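Local coordinates for protein mirolysin (Tannerella forsythia, PDB 6R7V) that probably cleaves proteins as a zinc-dependent metallopeptidase of the pappalysin family, captured here as a proenzyme held latent by a cysteine switch, at residues Y186-R191 / S197-G202; K201-T206 / M264-Y269. The protein carries 1 engineered substitution. One frame throughout, in Å; residues are numbered along the deposited sequence.

Contact 1: residues Y186-R191 / S197-G202; sequences YKHFGR and SPYDKG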
loop_
_atom_site.group_PDB
_atom_site.type_symbol
_atom_site.label_atom_id
_atom_site.label_comp_id
_atom_site.label_asym_id
_atom_site.label_seq_id
_atom_site.Cartn_x
_atom_site.Cartn_y
_atom_site.Cartn_z
ATOM N N TYR A 186 5.202 -5.080 -12.718
ATOM C CA TYR A 186 4.234 -5.834 -13.529
ATOM C C TYR A 186 4.265 -7.331 -13.258
ATOM O O TYR A 186 3.242 -7.988 -13.455
ATOM C CB TYR A 186 4.450 -5.546 -15.024
ATOM C CG TYR A 186 5.613 -6.279 -15.661
ATOM C CD1 TYR A 186 6.920 -5.801 -15.546
ATOM C CD2 TYR A 186 5.412 -7.458 -16.375
ATOM C CE1 TYR A 186 7.999 -6.493 -16.097
ATOM C CE2 TYR A 186 6.482 -8.159 -16.923
ATOM C CZ TYR A 186 7.771 -7.665 -16.795
ATOM O OH TYR A 186 8.822 -8.330 -17.378
ATOM N N LYS A 187 5.427 -7.886 -12.873
ATOM C CA LYS A 187 5.486 -9.324 -12.654
ATOM C C LYS A 187 4.800 -9.726 -11.365
ATOM O O LYS A 187 4.689 -10.929 -11.102
ATOM C CB LYS A 187 6.952 -9.788 -12.593
ATOM C CG LYS A 187 7.675 -9.812 -13.911
ATOM C CD LYS A 187 9.137 -10.148 -13.659
ATOM C CE LYS A 187 9.911 -10.225 -14.944
ATOM N NZ LYS A 187 11.365 -10.401 -14.680
ATOM N N HIS A 188 4.396 -8.764 -10.517
ATOM C CA HIS A 188 3.853 -9.115 -9.210
ATOM C C HIS A 188 2.550 -8.367 -8.955
ATOM O O HIS A 188 2.279 -7.934 -7.834
ATOM C CB HIS A 188 4.923 -8.830 -8.139
ATOM C CG HIS A 188 6.206 -9.564 -8.436
ATOM N ND1 HIS A 188 6.256 -10.941 -8.409
ATOM C CD2 HIS A 188 7.424 -9.098 -8.811
ATOM C CE1 HIS A 188 7.494 -11.279 -8.756
ATOM N NE2 HIS A 188 8.236 -10.207 -9.006
ATOM N N PHE A 189 1.756 -8.213 -10.019
ATOM C CA PHE A 189 0.469 -7.546 -9.990
ATOM C C PHE A 189 -0.596 -8.558 -10.274
ATOM O O PHE A 189 -0.489 -9.319 -11.248
ATOM C CB PHE A 189 0.420 -6.384 -11.009
ATOM C CG PHE A 189 -0.653 -5.366 -10.741
ATOM C CD1 PHE A 189 -1.845 -5.380 -11.457
ATOM C CD2 PHE A 189 -0.512 -4.441 -9.710
ATOM C CE1 PHE A 189 -2.841 -4.433 -11.195
ATOM C CE2 PHE A 189 -1.517 -3.516 -9.438
ATOM C CZ PHE A 189 -2.652 -3.485 -10.214
ATOM N N GLY A 190 -1.616 -8.577 -9.431
ATOM C CA GLY A 190 -2.684 -9.558 -9.591
ATOM C C GLY A 190 -2.352 -10.893 -8.971
ATOM O O GLY A 190 -1.241 -11.114 -8.456
ATOM N N ARG A 191 -3.324 -11.804 -9.005
ATOM C CA ARG A 191 -3.177 -13.118 -8.380
ATOM C C ARG A 191 -3.089 -14.209 -9.426
ATOM O O ARG A 191 -3.931 -14.254 -10.326
ATOM C CB ARG A 191 -4.367 -13.357 -7.446
ATOM C CG ARG A 191 -4.347 -14.744 -6.794
ATOM C CD ARG A 191 -5.137 -14.741 -5.487
ATOM N NE ARG A 191 -6.560 -14.475 -5.728
ATOM C CZ ARG A 191 -7.427 -14.202 -4.754
ATOM N NH1 ARG A 191 -7.018 -14.117 -3.496
ATOM N NH2 ARG A 191 -8.702 -13.983 -5.038
ATOM N N SER A 197 5.660 -16.287 -8.960
ATOM C CA SER A 197 5.902 -16.839 -7.643
ATOM C C SER A 197 7.295 -16.399 -7.138
ATOM O O SER A 197 8.214 -16.293 -7.967
ATOM C CB SER A 197 5.814 -18.358 -7.746
ATOM O OG SER A 197 6.168 -18.928 -6.508
ATOM N N PRO A 198 7.488 -16.061 -5.845
ATOM C CA PRO A 198 6.557 -16.216 -4.718
ATOM C C PRO A 198 5.722 -14.959 -4.392
ATOM O O PRO A 198 5.114 -14.895 -3.317
ATOM C CB PRO A 198 7.502 -16.575 -3.572
ATOM C CG PRO A 198 8.715 -15.738 -3.852
ATOM C CD PRO A 198 8.840 -15.695 -5.364
ATOM N N TYR A 199 5.688 -13.977 -5.282
ATOM C CA TYR A 199 4.897 -12.768 -5.069
ATOM C C TYR A 199 3.802 -12.760 -6.122
ATOM O O TYR A 199 3.775 -11.936 -7.040
ATOM C CB TYR A 199 5.790 -11.498 -5.075
ATOM C CG TYR A 199 6.969 -11.632 -4.140
ATOM C CD1 TYR A 199 6.799 -11.573 -2.760
ATOM C CD2 TYR A 199 8.252 -11.848 -4.632
ATOM C CE1 TYR A 199 7.871 -11.731 -1.894
ATOM C CE2 TYR A 199 9.340 -11.992 -3.772
ATOM C CZ TYR A 199 9.143 -11.932 -2.402
ATOM O OH TYR A 199 10.210 -12.063 -1.544
ATOM N N ASP A 200 2.920 -13.764 -6.017
ATOM C CA ASP A 200 1.887 -14.046 -7.013
ATOM C C ASP A 200 0.481 -14.121 -6.418
ATOM O O ASP A 200 -0.400 -14.697 -7.046
ATOM C CB ASP A 200 2.199 -15.357 -7.756
ATOM C CG ASP A 200 2.284 -16.580 -6.857
ATOM O OD1 ASP A 200 2.437 -16.411 -5.610
ATOM O OD2 ASP A 200 2.278 -17.702 -7.394
ATOM N N LYS A 201 0.255 -13.525 -5.220
ATOM C CA LYS A 201 -1.091 -13.519 -4.646
ATOM C C LYS A 201 -1.609 -12.091 -4.466
ATOM O O LYS A 201 -2.626 -11.897 -3.789
ATOM C CB LYS A 201 -1.166 -14.303 -3.315
ATOM C CG LYS A 201 -0.671 -15.750 -3.394
ATOM C CD LYS A 201 -1.597 -16.562 -4.274
ATOM C CE LYS A 201 -1.182 -18.011 -4.437
ATOM N NZ LYS A 201 -2.154 -18.685 -5.321
ATOM N N GLY A 202 -0.955 -11.122 -5.124
ATOM C CA GLY A 202 -1.396 -9.731 -5.102
ATOM C C GLY A 202 -1.097 -8.991 -3.822
ATOM O O GLY A 202 -1.637 -7.887 -3.622
HETATM O O HOH W 1 1.114 -10.745 -7.166
HETATM O O HOH W 2 -4.508 -13.332 -2.266
#
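His188 meets Tyr199 twice, once through its ring edge and once through a ring face. ND1 carries the proton and donates to the backbone O of Tyr199, 3.0 Å away at an N-H...O angle of 148°; the oxygen lies close to the imidazole plane, although the donor is tilted from the plane of the carbonyl. The same N-H makes a second, weak bond to the O of Glu196. Histidine suits this place because one flat group supplies both a donor at its rim and a face for packing. The edge of the Tyr199 ring turns toward that face in a T-shaped pair, centroids 5.7 Å apart and planes at 87°, while CB of Lys187 covers the opposite face. The phenol end of Tyr199 leads away from the contact, and its OH bonds to the backbone N of Arg4, close to the cysteine-switch ligand Cys6.

Arg191 holds the other end. Its CG stands anti to the backbone N (chi1 177°), which lays the aliphatic part against Lys201, with CG 4.1 Å from Lys201 CA. A bend at chi3 then directs the guanidinium onward: NH1 gives a 2.9 Å bond to a water that donates in turn to Lys201 O, and NH2 forms a salt bridge with Glu76 of helix 64-77. Lys201 NZ has its own partner in Asp192. Between the two ends, a water receives the N-H of Gly202 at 2.9 Å and sits 2.7 Å from Gly190 O. Both glycines occupy positive-phi conformations that favour this residue type. The chemistry implies a loop closed by ring and aliphatic packing together with backbone carbonyls bonded to one imidazole N-H and to ordered water, with each neighbouring positive charge probably balanced by its own carboxylate.

Contact 2: residues K201-T206 / M264-Y269; sequences KGRTAT and MNYMDY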
loop_
_atom_site.group_PDB
_atom_site.type_symbol
_atom_site.label_atom_id
_atom_site.label_comp_id
_atom_site.label_asym_id
_atom_site.label_seq_id
_atom_site.Cartn_x
_atom_site.Cartn_y
_atom_site.Cartn_z
ATOM N N LYS A 201 0.255 -13.525 -5.220
ATOM C CA LYS A 201 -1.091 -13.519 -4.646
ATOM C C LYS A 201 -1.609 -12.091 -4.466
ATOM O O LYS A 201 -2.626 -11.897 -3.789
ATOM C CB LYS A 201 -1.166 -14.303 -3.315
ATOM C CG LYS A 201 -0.671 -15.750 -3.394
ATOM C CD LYS A 201 -1.597 -16.562 -4.274
ATOM C CE LYS A 201 -1.182 -18.011 -4.437
ATOM N NZ LYS A 201 -2.154 -18.685 -5.321
ATOM N N GLY A 202 -0.955 -11.122 -5.124
ATOM C CA GLY A 202 -1.396 -9.731 -5.102
ATOM C C GLY A 202 -1.097 -8.991 -3.822
ATOM O O GLY A 202 -1.637 -7.887 -3.622
ATOM N N ARG A 203 -0.196 -9.535 -2.970
ATOM C CA ARG A 203 0.071 -8.845 -1.704
ATOM C C ARG A 203 1.090 -7.717 -1.829
ATOM O O ARG A 203 1.213 -6.928 -0.900
ATOM C CB ARG A 203 0.486 -9.822 -0.585
ATOM C CG ARG A 203 -0.688 -10.283 0.255
ATOM C CD ARG A 203 -1.732 -11.084 -0.518
ATOM N NE ARG A 203 -2.913 -11.312 0.318
ATOM C CZ ARG A 203 -3.114 -12.415 1.027
ATOM N NH1 ARG A 203 -2.202 -13.385 1.038
ATOM N NH2 ARG A 203 -4.205 -12.541 1.772
ATOM N N THR A 204 1.842 -7.621 -2.916
ATOM C CA THR A 204 2.734 -6.472 -3.096
ATOM C C THR A 204 1.860 -5.205 -3.092
ATOM O O THR A 204 2.181 -4.213 -2.420
ATOM C CB THR A 204 3.593 -6.607 -4.364
ATOM O OG1 THR A 204 4.372 -7.803 -4.242
ATOM C CG2 THR A 204 4.520 -5.427 -4.554
ATOM N N ALA A 205 0.727 -5.244 -3.801
ATOM C CA ALA A 205 -0.143 -4.059 -3.789
ATOM C C ALA A 205 -0.864 -3.890 -2.458
ATOM O O ALA A 205 -1.068 -2.759 -2.055
ATOM C CB ALA A 205 -1.158 -4.126 -4.932
ATOM N N THR A 206 -1.257 -4.991 -1.772
ATOM C CA THR A 206 -1.881 -4.808 -0.448
ATOM C C THR A 206 -0.925 -4.067 0.474
ATOM O O THR A 206 -1.323 -3.100 1.151
ATOM C CB THR A 206 -2.228 -6.180 0.167
ATOM O OG1 THR A 206 -3.222 -6.753 -0.697
ATOM C CG2 THR A 206 -2.843 -6.061 1.566
ATOM N N MET A 264 3.248 -12.613 9.560
ATOM C CA MET A 264 2.177 -12.797 8.567
ATOM C C MET A 264 1.357 -11.495 8.360
ATOM O O MET A 264 0.342 -11.499 7.663
ATOM C CB MET A 264 1.283 -14.007 8.902
ATOM C CG MET A 264 0.383 -13.901 10.135
ATOM S SD MET A 264 1.170 -13.610 11.740
ATOM C CE MET A 264 2.199 -15.068 11.877
ATOM N N ASN A 265 1.807 -10.412 8.972
ATOM C CA ASN A 265 1.223 -9.085 8.743
ATOM C C ASN A 265 1.581 -8.632 7.346
ATOM O O ASN A 265 2.718 -8.834 6.903
ATOM C CB ASN A 265 1.766 -8.106 9.770
ATOM C CG ASN A 265 0.971 -6.816 9.790
ATOM O OD1 ASN A 265 1.240 -5.900 9.019
ATOM N ND2 ASN A 265 -0.058 -6.754 10.635
ATOM N N TYR A 266 0.640 -7.965 6.645
ATOM C CA TYR A 266 0.963 -7.490 5.294
ATOM C C TYR A 266 2.105 -6.490 5.247
ATOM O O TYR A 266 2.702 -6.319 4.168
ATOM C CB TYR A 266 -0.269 -6.823 4.660
ATOM C CG TYR A 266 -1.471 -7.748 4.535
ATOM C CD1 TYR A 266 -1.385 -8.947 3.847
ATOM C CD2 TYR A 266 -2.685 -7.433 5.136
ATOM C CE1 TYR A 266 -2.460 -9.831 3.786
ATOM C CE2 TYR A 266 -3.783 -8.291 5.043
ATOM C CZ TYR A 266 -3.657 -9.490 4.382
ATOM O OH TYR A 266 -4.725 -10.343 4.307
ATOM N N MET A 267 2.424 -5.828 6.365
ATOM C CA MET A 267 3.474 -4.825 6.383
ATOM C C MET A 267 4.846 -5.400 6.736
ATOM O O MET A 267 5.770 -4.640 7.011
ATOM C CB MET A 267 3.102 -3.681 7.337
ATOM C CG MET A 267 1.782 -2.979 6.928
ATOM S SD MET A 267 1.580 -2.597 5.146
ATOM C CE MET A 267 2.959 -1.436 4.897
ATOM N N ASP A 268 4.992 -6.730 6.651
ATOM C CA ASP A 268 6.311 -7.353 6.769
ATOM C C ASP A 268 6.827 -7.590 5.328
ATOM O O ASP A 268 6.250 -7.061 4.369
ATOM C CB ASP A 268 6.261 -8.654 7.629
ATOM C CG ASP A 268 7.582 -8.966 8.344
ATOM O OD1 ASP A 268 8.648 -8.569 7.830
ATOM O OD2 ASP A 268 7.544 -9.580 9.412
ATOM N N TYR A 269 7.935 -8.350 5.172
ATOM C CA TYR A 269 8.554 -8.633 3.873
ATOM C C TYR A 269 8.423 -10.094 3.479
ATOM O O TYR A 269 9.150 -10.572 2.607
ATOM C CB TYR A 269 10.043 -8.239 3.860
ATOM C CG TYR A 269 10.373 -6.793 3.560
ATOM C CD1 TYR A 269 9.375 -5.882 3.207
ATOM C CD2 TYR A 269 11.691 -6.349 3.570
ATOM C CE1 TYR A 269 9.691 -4.570 2.853
ATOM C CE2 TYR A 269 12.016 -5.038 3.238
ATOM C CZ TYR A 269 11.015 -4.156 2.867
ATOM O OH TYR A 269 11.337 -2.852 2.581
#
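Tyr266 presses its ring against Arg203 and Thr206 at the start of helix 203-212, which carries zinc ligands His207 and His211. Segment 264-269 is the Met-turn of the metzincins, the tight loop that brings a methionine beneath the metal site. Asn265 shapes it: its OD1 accepts the N-H of Met267 at 2.9 Å, an Asx turn, inside a type I turn from Asn265 to Asp268.

Tyr266 makes the contact itself. CG2 of Thr206 lies over one face of its ring, 3.9 Å from the centroid, in a CH-pi contact. Thr206 suits the spot because its two branches serve different partners: CG2, anti to the backbone N, reaches the ring, whereas OG1 (chi1 -64°) bonds to Asp77. The Arg203 chain bends at chi2, passes CG 3.9 Å from Tyr266 CD1 and brings one guanidinium face over CE1, with the two planes 53° apart. Salt bridges from NE to Asp77 and from NH2 to Asp84 hold that group in place and probably offset its buried charge. The backbone O of Tyr266 accepts from His207 ND1, a second-shell bond that would help to orient this zinc ligand.

Met267 points its CB away from the helix start, but its side chain returns to pack on His207 and His211, a place for a flexible apolar chain. Asp268 spends OD2 on Gln238, a calcium ligand. Tyr269 packs on Cys6 of the switch and bonds through OH to Glu9, while its backbone N donates to Asp268 OD1 at 2.8 Å, meeting the carboxylate on its anti side, 23° out of its plane.

Following the chain from the N terminus, strand 182-185 runs into segment 186-191, and contact 1 closes a short loop of five residues on segment 197-202. The two contacts share Lys201 and Gly202, where the chain leaves that loop and enters helix 203-212. Contact 2 then closes a far longer loop of 57 residues, holding His217 and the calcium sites, at segment 264-269. The loops thus follow one another along the chain and neither encloses the other. In space they touch at Thr204, whose CB and OG1 pack on His188 O and Tyr199 CB. Together they join the end of strand 182-185 of the main sheet, the zinc-binding helix and the Met-turn.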